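Local structure of periplasmic zinc-binding protein troA (Treponema pallidum, 1K0F) at residues 17-22 with 112-117; 205-210 with 230-235. The protein binds zinc with high affinity and specificity in the periplasm and hands it to the membrane permease of the TroABC transporter for import. One frame throughout, in Å; residues are numbered along the deposited sequence.

Contact 1 of 2, residues 17-22 with 112-117; sequences KNIAQG and YSVKAV
Ile-19, on the last turn of helix 10-20, reaches with its CD1 methyl to Val-114 and Val-117 of helix 107-124, the two partners standing one turn apart. Both helices belong to the N-terminal lobe of a two-lobed protein of the solute-binding protein 9 family, in which the long helix 129-156 is the backbone helix linking the lobes. Helix 10-20 follows directly on strand 4-7 of the four-stranded parallel sheet. Ile-19 gives up far more surface than either valine, and its delta methyl makes all the close approaches. Its CG1 branch stands anti to the carbonyl carbon (chi1 -58°), and a nearly extended second torsion (chi2 157°) carries CD1 outward to the other helix. The side chain of Val-117 leaves its helix toward segment 17-22 and meets Ile-19 obliquely, with CG1. The interface is small, about 96 Å² over both sides, but all three touching residues are buried. Val-117 also rests on Ile-12, Ala-15 and Val-16 of helix 10-20, while Ile-19 lies on Tyr-118 and Leu-121 of helix 107-124. Helix 129-156 borders the contact, with Tyr-139 against both Asn-18 and Val-114, and Arg-135 NH1 hydrogen-bonded to Ile-19 O. The side-chain contacts are apolar: Ile-19 CD1 lies 4.3 Å from Val-114 CG1 and 4.0 Å from Val-117 CG1, and it also comes to 4.2 Å from Val-114 O.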
ATOM      1  N   LYS A  17       0.632  -0.856  15.776  1.00 19.68           N
ATOM      2  CA  LYS A  17       1.097   0.211  16.655  1.00 18.11           C
ATOM      3  C   LYS A  17      -0.042   0.958  17.344  1.00 17.45           C
ATOM      4  O   LYS A  17      -0.063   1.117  18.566  1.00 13.93           O
ATOM      5  CB  LYS A  17       1.931   1.211  15.851  1.00 16.82           C
ATOM      6  CG  LYS A  17       3.250   0.649  15.366  1.00 17.71           C
ATOM      7  CD  LYS A  17       4.290   1.726  15.209  1.00 17.48           C
ATOM      8  CE  LYS A  17       4.583   1.983  13.743  1.00 17.96           C
ATOM      9  NZ  LYS A  17       5.998   1.676  13.410  1.00 20.58           N
ATOM     10  N   ASN A  18      -0.991   1.413  16.538  1.00 18.93           N
ATOM     11  CA  ASN A  18      -2.127   2.167  17.037  1.00 20.64           C
ATOM     12  C   ASN A  18      -2.999   1.352  17.974  1.00 21.86           C
ATOM     13  O   ASN A  18      -3.469   1.873  18.984  1.00 21.81           O
ATOM     14  CB  ASN A  18      -2.954   2.676  15.867  1.00 20.22           C
ATOM     15  CG  ASN A  18      -2.248   3.757  15.085  1.00 20.31           C
ATOM     16  OD1 ASN A  18      -2.119   4.884  15.549  1.00 24.23           O
ATOM     17  ND2 ASN A  18      -1.775   3.418  13.896  1.00 20.74           N
ATOM     18  N   ILE A  19      -3.207   0.082  17.632  1.00 23.86           N
ATOM     19  CA  ILE A  19      -4.037  -0.836  18.421  1.00 26.82           C
ATOM     20  C   ILE A  19      -3.321  -1.460  19.618  1.00 28.67           C
ATOM     21  O   ILE A  19      -3.720  -1.252  20.756  1.00 31.27           O
ATOM     22  CB  ILE A  19      -4.598  -1.999  17.558  1.00 24.75           C
ATOM     23  CG1 ILE A  19      -5.412  -1.434  16.391  1.00 24.45           C
ATOM     24  CG2 ILE A  19      -5.471  -2.898  18.416  1.00 22.65           C
ATOM     25  CD1 ILE A  19      -5.533  -2.359  15.224  1.00 24.73           C
ATOM     26  N   ALA A  20      -2.277  -2.242  19.355  1.00 29.96           N
ATOM     27  CA  ALA A  20      -1.523  -2.888  20.432  1.00 30.46           C
ATOM     28  C   ALA A  20      -0.672  -1.903  21.222  1.00 30.08           C
ATOM     29  O   ALA A  20      -0.480  -2.073  22.430  1.00 32.34           O
ATOM     30  CB  ALA A  20      -0.634  -3.993  19.865  1.00 30.60           C
ATOM     31  N   GLN A  21      -0.173  -0.876  20.540  1.00 27.75           N
ATOM     32  CA  GLN A  21       0.664   0.115  21.183  1.00 27.24           C
ATOM     33  C   GLN A  21       1.851  -0.598  21.808  1.00 27.66           C
ATOM     34  O   GLN A  21       2.524  -1.389  21.141  1.00 29.71           O
ATOM     35  CB  GLN A  21      -0.124   0.849  22.256  1.00 27.88           C
ATOM     36  CG  GLN A  21      -1.508   1.202  21.812  1.00 30.03           C
ATOM     37  CD  GLN A  21      -1.682   2.682  21.666  1.00 31.26           C
ATOM     38  OE1 GLN A  21      -2.057   3.179  20.603  1.00 32.91           O
ATOM     39  NE2 GLN A  21      -1.408   3.407  22.739  1.00 35.02           N
ATOM     40  N   GLY A  22       2.090  -0.334  23.084  1.00 26.90           N
ATOM     41  CA  GLY A  22       3.218  -0.942  23.761  1.00 24.70           C
ATOM     42  C   GLY A  22       2.876  -2.240  24.437  1.00 22.37           C
ATOM     43  O   GLY A  22       3.626  -2.718  25.284  1.00 23.40           O
ATOM     44  N   TYR A 112     -11.324  -3.330   6.868  1.00 40.06           N
ATOM     45  CA  TYR A 112     -11.441  -4.781   6.979  1.00 41.79           C
ATOM     46  C   TYR A 112     -10.100  -5.305   7.502  1.00 40.68           C
ATOM     47  O   TYR A 112     -10.024  -5.886   8.585  1.00 41.50           O
ATOM     48  CB  TYR A 112     -11.738  -5.410   5.601  1.00 43.75           C
ATOM     49  CG  TYR A 112     -13.189  -5.374   5.151  1.00 46.25           C
ATOM     50  CD1 TYR A 112     -14.039  -6.468   5.365  1.00 46.53           C
ATOM     51  CD2 TYR A 112     -13.701  -4.266   4.468  1.00 47.08           C
ATOM     52  CE1 TYR A 112     -15.359  -6.454   4.906  1.00 46.35           C
ATOM     53  CE2 TYR A 112     -15.021  -4.245   4.005  1.00 47.63           C
ATOM     54  CZ  TYR A 112     -15.843  -5.344   4.229  1.00 46.54           C
ATOM     55  OH  TYR A 112     -17.142  -5.335   3.772  1.00 46.82           O
ATOM     56  N   SER A 113      -9.044  -5.084   6.727  1.00 38.46           N
ATOM     57  CA  SER A 113      -7.708  -5.537   7.099  1.00 36.24           C
ATOM     58  C   SER A 113      -7.268  -5.000   8.458  1.00 34.80           C
ATOM     59  O   SER A 113      -6.533  -5.667   9.186  1.00 36.34           O
ATOM     60  CB  SER A 113      -6.696  -5.122   6.034  1.00 35.35           C
ATOM     61  OG  SER A 113      -7.088  -5.606   4.769  1.00 34.71           O
ATOM     62  N   VAL A 114      -7.703  -3.791   8.798  1.00 32.78           N
ATOM     63  CA  VAL A 114      -7.339  -3.218  10.084  1.00 29.11           C
ATOM     64  C   VAL A 114      -8.131  -3.997  11.121  1.00 28.38           C
ATOM     65  O   VAL A 114      -7.624  -4.302  12.204  1.00 28.36           O
ATOM     66  CB  VAL A 114      -7.706  -1.731  10.168  1.00 28.43           C
ATOM     67  CG1 VAL A 114      -7.646  -1.267  11.614  1.00 28.74           C
ATOM     68  CG2 VAL A 114      -6.763  -0.910   9.304  1.00 26.14           C
ATOM     69  N   LYS A 115      -9.374  -4.330  10.767  1.00 27.28           N
ATOM     70  CA  LYS A 115     -10.259  -5.100  11.645  1.00 26.93           C
ATOM     71  C   LYS A 115      -9.569  -6.420  11.959  1.00 24.15           C
ATOM     72  O   LYS A 115      -9.552  -6.878  13.102  1.00 22.79           O
ATOM     73  CB  LYS A 115     -11.610  -5.366  10.958  1.00 28.47           C
ATOM     74  CG  LYS A 115     -12.714  -5.858  11.899  1.00 31.65           C
ATOM     75  CD  LYS A 115     -13.499  -7.026  11.314  1.00 34.19           C
ATOM     76  CE  LYS A 115     -14.987  -6.863  11.549  1.00 33.91           C
ATOM     77  NZ  LYS A 115     -15.721  -6.880  10.250  1.00 40.26           N
ATOM     78  N   ALA A 116      -8.996  -7.010  10.912  1.00 22.75           N
ATOM     79  CA  ALA A 116      -8.269  -8.269  11.002  1.00 20.22           C
ATOM     80  C   ALA A 116      -7.098  -8.116  11.974  1.00 17.33           C
ATOM     81  O   ALA A 116      -6.893  -8.951  12.850  1.00 14.92           O
ATOM     82  CB  ALA A 116      -7.760  -8.668   9.618  1.00 19.38           C
ATOM     83  N   VAL A 117      -6.331  -7.048  11.807  1.00 16.30           N
ATOM     84  CA  VAL A 117      -5.195  -6.787  12.682  1.00 18.67           C
ATOM     85  C   VAL A 117      -5.661  -6.708  14.138  1.00 20.12           C
ATOM     86  O   VAL A 117      -5.132  -7.389  15.017  1.00 19.45           O
ATOM     87  CB  VAL A 117      -4.526  -5.464  12.319  1.00 16.44           C
ATOM     88  CG1 VAL A 117      -3.394  -5.191  13.273  1.00 17.51           C
ATOM     89  CG2 VAL A 117      -4.020  -5.513  10.892  1.00 16.02           C
TER

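Contact 2 of 2, residues 205-210 with 230-235; sequences FIAQRK and DAVQAR
Methyl-to-methyl packing dominates where Ile-206 and Ala-207 face Val-232. The valine spreads its two branches over this pair. Val-232 CG1, anti to the backbone N (chi1 -176°), lies 4.0 Å from Ile-206 CG2. The same Val-232 CG1 is 4.2 Å from Ala-207 CB, whereas Val-232 CG2 sits 4.1 Å from Ile-206 CD1. The side chains of Ile-206 and Val-232 cross at about a right angle, and each branch of the valine meets a different methyl of the isoleucine. The small side chain of Ala-207 lets the backbones come close, with CA atoms of Ala-207 and Val-232 5.8 Å apart. The elements joined are the C-terminal ends of helices 196-208 and 225-233, in the C-terminal lobe, where helices and strands alternate along the chain (196-208, 213-217, 225-233, 240-245), away from the zinc-binding residues. Ile-206 also lies on Val-165 of strand 163-166, and His-237 touches both Ala-207 and Val-232. A second kind of contact is made by the aliphatic root of an exposed arginine: Arg-235 CB approaches Ala-207 CB at 3.7 Å, just after helix 225-233 has ended. Polar links run outside the pairing. Arg-235 NH2 makes a weak hydrogen bond to Gln-200 O of helix 196-208, and Arg-209 NH1 forms a salt bridge with Glu-181 OE2.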
ATOM      1  N   PHE A 205       0.598   8.566 -24.363  1.00 36.45           N
ATOM      2  CA  PHE A 205      -0.660   8.710 -23.650  1.00 36.00           C
ATOM      3  C   PHE A 205      -0.622   9.948 -22.777  1.00 35.91           C
ATOM      4  O   PHE A 205      -1.548  10.753 -22.776  1.00 35.24           O
ATOM      5  CB  PHE A 205      -0.911   7.499 -22.773  1.00 36.02           C
ATOM      6  CG  PHE A 205      -1.885   7.760 -21.683  1.00 37.87           C
ATOM      7  CD1 PHE A 205      -3.229   7.992 -21.984  1.00 38.04           C
ATOM      8  CD2 PHE A 205      -1.469   7.788 -20.357  1.00 40.05           C
ATOM      9  CE1 PHE A 205      -4.157   8.249 -20.977  1.00 38.57           C
ATOM     10  CE2 PHE A 205      -2.382   8.045 -19.328  1.00 41.41           C
ATOM     11  CZ  PHE A 205      -3.738   8.278 -19.642  1.00 39.96           C
ATOM     12  N   ILE A 206       0.475  10.088 -22.047  1.00 36.93           N
ATOM     13  CA  ILE A 206       0.688  11.211 -21.148  1.00 37.73           C
ATOM     14  C   ILE A 206       0.905  12.497 -21.953  1.00 39.38           C
ATOM     15  O   ILE A 206       0.554  13.591 -21.505  1.00 39.75           O
ATOM     16  CB  ILE A 206       1.917  10.947 -20.232  1.00 36.46           C
ATOM     17  CG1 ILE A 206       1.664   9.717 -19.362  1.00 33.93           C
ATOM     18  CG2 ILE A 206       2.185  12.147 -19.340  1.00 37.92           C
ATOM     19  CD1 ILE A 206       2.934   9.044 -18.901  1.00 34.00           C
ATOM     20  N   ALA A 207       1.475  12.365 -23.147  1.00 40.68           N
ATOM     21  CA  ALA A 207       1.729  13.531 -23.993  1.00 41.97           C
ATOM     22  C   ALA A 207       0.454  13.963 -24.715  1.00 41.95           C
ATOM     23  O   ALA A 207       0.237  15.150 -24.962  1.00 42.49           O
ATOM     24  CB  ALA A 207       2.817  13.214 -25.003  1.00 43.11           C
ATOM     25  N   GLN A 208      -0.380  12.987 -25.049  1.00 40.30           N
ATOM     26  CA  GLN A 208      -1.627  13.253 -25.727  1.00 39.32           C
ATOM     27  C   GLN A 208      -2.550  13.954 -24.737  1.00 39.43           C
ATOM     28  O   GLN A 208      -3.033  15.052 -25.000  1.00 39.22           O
ATOM     29  CB  GLN A 208      -2.246  11.940 -26.198  1.00 38.89           C
ATOM     30  CG  GLN A 208      -2.191  11.766 -27.708  1.00 40.46           C
ATOM     31  CD  GLN A 208      -1.543  10.460 -28.135  1.00 41.00           C
ATOM     32  OE1 GLN A 208      -0.942  10.371 -29.218  1.00 38.99           O
ATOM     33  NE2 GLN A 208      -1.665   9.436 -27.295  1.00 39.45           N
ATOM     34  N   ARG A 209      -2.775  13.317 -23.592  1.00 39.69           N
ATOM     35  CA  ARG A 209      -3.635  13.878 -22.559  1.00 38.55           C
ATOM     36  C   ARG A 209      -2.951  15.043 -21.848  1.00 38.58           C
ATOM     37  O   ARG A 209      -3.570  15.737 -21.042  1.00 38.77           O
ATOM     38  CB  ARG A 209      -4.020  12.793 -21.550  1.00 38.33           C
ATOM     39  CG  ARG A 209      -4.408  11.466 -22.194  1.00 38.49           C
ATOM     40  CD  ARG A 209      -5.817  11.513 -22.751  1.00 37.58           C
ATOM     41  NE  ARG A 209      -6.772  11.972 -21.749  1.00 36.98           N
ATOM     42  CZ  ARG A 209      -7.174  11.240 -20.715  1.00 38.48           C
ATOM     43  NH1 ARG A 209      -6.701  10.015 -20.550  1.00 37.55           N
ATOM     44  NH2 ARG A 209      -8.055  11.727 -19.846  1.00 38.98           N
ATOM     45  N   LYS A 210      -1.670  15.249 -22.144  1.00 37.85           N
ATOM     46  CA  LYS A 210      -0.903  16.346 -21.550  1.00 36.82           C
ATOM     47  C   LYS A 210      -0.946  16.372 -20.017  1.00 35.76           C
ATOM     48  O   LYS A 210      -1.434  17.327 -19.431  1.00 37.24           O
ATOM     49  CB  LYS A 210      -1.415  17.688 -22.089  1.00 37.22           C
ATOM     50  CG  LYS A 210      -0.772  18.144 -23.386  1.00 37.54           C
ATOM     51  CD  LYS A 210      -1.722  17.976 -24.558  1.00 40.31           C
ATOM     52  CE  LYS A 210      -0.964  17.794 -25.873  1.00 42.90           C
ATOM     53  NZ  LYS A 210      -1.002  19.017 -26.740  1.00 45.18           N
ATOM     54  N   ASP A 230      11.180  11.218 -19.818  1.00 32.24           N
ATOM     55  CA  ASP A 230      11.966  11.618 -20.986  1.00 29.74           C
ATOM     56  C   ASP A 230      11.296  11.182 -22.274  1.00 27.70           C
ATOM     57  O   ASP A 230      11.359  11.882 -23.282  1.00 23.99           O
ATOM     58  CB  ASP A 230      13.347  10.998 -20.929  1.00 29.67           C
ATOM     59  CG  ASP A 230      14.076  11.374 -19.691  1.00 31.03           C
ATOM     60  OD1 ASP A 230      13.661  12.371 -19.059  1.00 29.82           O
ATOM     61  OD2 ASP A 230      15.054  10.677 -19.356  1.00 32.84           O
ATOM     62  N   ALA A 231      10.677  10.007 -22.240  1.00 28.06           N
ATOM     63  CA  ALA A 231       9.976   9.493 -23.405  1.00 28.41           C
ATOM     64  C   ALA A 231       8.834  10.462 -23.686  1.00 29.18           C
ATOM     65  O   ALA A 231       8.532  10.769 -24.839  1.00 29.24           O
ATOM     66  CB  ALA A 231       9.441   8.107 -23.121  1.00 25.00           C
ATOM     67  N   VAL A 232       8.213  10.964 -22.625  1.00 29.84           N
ATOM     68  CA  VAL A 232       7.133  11.916 -22.786  1.00 31.82           C
ATOM     69  C   VAL A 232       7.740  13.166 -23.393  1.00 33.64           C
ATOM     70  O   VAL A 232       7.204  13.731 -24.338  1.00 33.29           O
ATOM     71  CB  VAL A 232       6.501  12.277 -21.440  1.00 32.55           C
ATOM     72  CG1 VAL A 232       5.316  13.201 -21.661  1.00 33.64           C
ATOM     73  CG2 VAL A 232       6.053  11.020 -20.730  1.00 31.80           C
ATOM     74  N   GLN A 233       8.872  13.588 -22.836  1.00 36.77           N
ATOM     75  CA  GLN A 233       9.579  14.769 -23.320  1.00 40.13           C
ATOM     76  C   GLN A 233       9.860  14.655 -24.814  1.00 40.92           C
ATOM     77  O   GLN A 233       9.651  15.601 -25.577  1.00 39.78           O
ATOM     78  CB  GLN A 233      10.903  14.929 -22.573  1.00 43.51           C
ATOM     79  CG  GLN A 233      11.118  16.302 -21.960  1.00 48.39           C
ATOM     80  CD  GLN A 233      10.988  16.279 -20.453  1.00 51.33           C
ATOM     81  OE1 GLN A 233      11.721  16.973 -19.745  1.00 53.37           O
ATOM     82  NE2 GLN A 233      10.055  15.471 -19.949  1.00 52.01           N
ATOM     83  N   ALA A 234      10.347  13.486 -25.219  1.00 41.53           N
ATOM     84  CA  ALA A 234      10.662  13.215 -26.608  1.00 41.54           C
ATOM     85  C   ALA A 234       9.367  13.137 -27.411  1.00 42.70           C
ATOM     86  O   ALA A 234       9.384  12.861 -28.609  1.00 44.46           O
ATOM     87  CB  ALA A 234      11.427  11.911 -26.714  1.00 41.64           C
ATOM     88  N   ARG A 235       8.243  13.381 -26.743  1.00 42.61           N
ATOM     89  CA  ARG A 235       6.940  13.356 -27.398  1.00 42.38           C
ATOM     90  C   ARG A 235       6.268  14.733 -27.422  1.00 40.19           C
ATOM     91  O   ARG A 235       5.105  14.861 -27.806  1.00 40.18           O
ATOM     92  CB  ARG A 235       6.026  12.351 -26.702  1.00 46.16           C
ATOM     93  CG  ARG A 235       6.552  10.926 -26.718  1.00 51.18           C
ATOM     94  CD  ARG A 235       5.760  10.046 -27.676  1.00 55.21           C
ATOM     95  NE  ARG A 235       5.832   8.632 -27.309  1.00 58.76           N
ATOM     96  CZ  ARG A 235       5.639   7.627 -28.161  1.00 60.24           C
ATOM     97  NH1 ARG A 235       5.359   7.872 -29.436  1.00 60.65           N
ATOM     98  NH2 ARG A 235       5.724   6.374 -27.736  1.00 60.27           N
TER

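Overall arrangement
From the N terminus, the chain runs through strand 4-7 into helix 10-20 and then through the rest of the four-stranded parallel sheet before helix 107-124 closes contact 1, with 89 residues between its segments. Helix 129-156 follows and leads on to strand 163-166. Contact 2 opens afterwards, on helix 196-208, and closes on helix 225-233 with 19 intervening residues that include strand 213-217. The two loops are in series, neither nesting nor crossing. The centres of the two contacts lie about 42 Å apart on opposite sides of the chain's centre: contact 1 joins helices of the N-terminal lobe, contact 2 those of the C-terminal lobe.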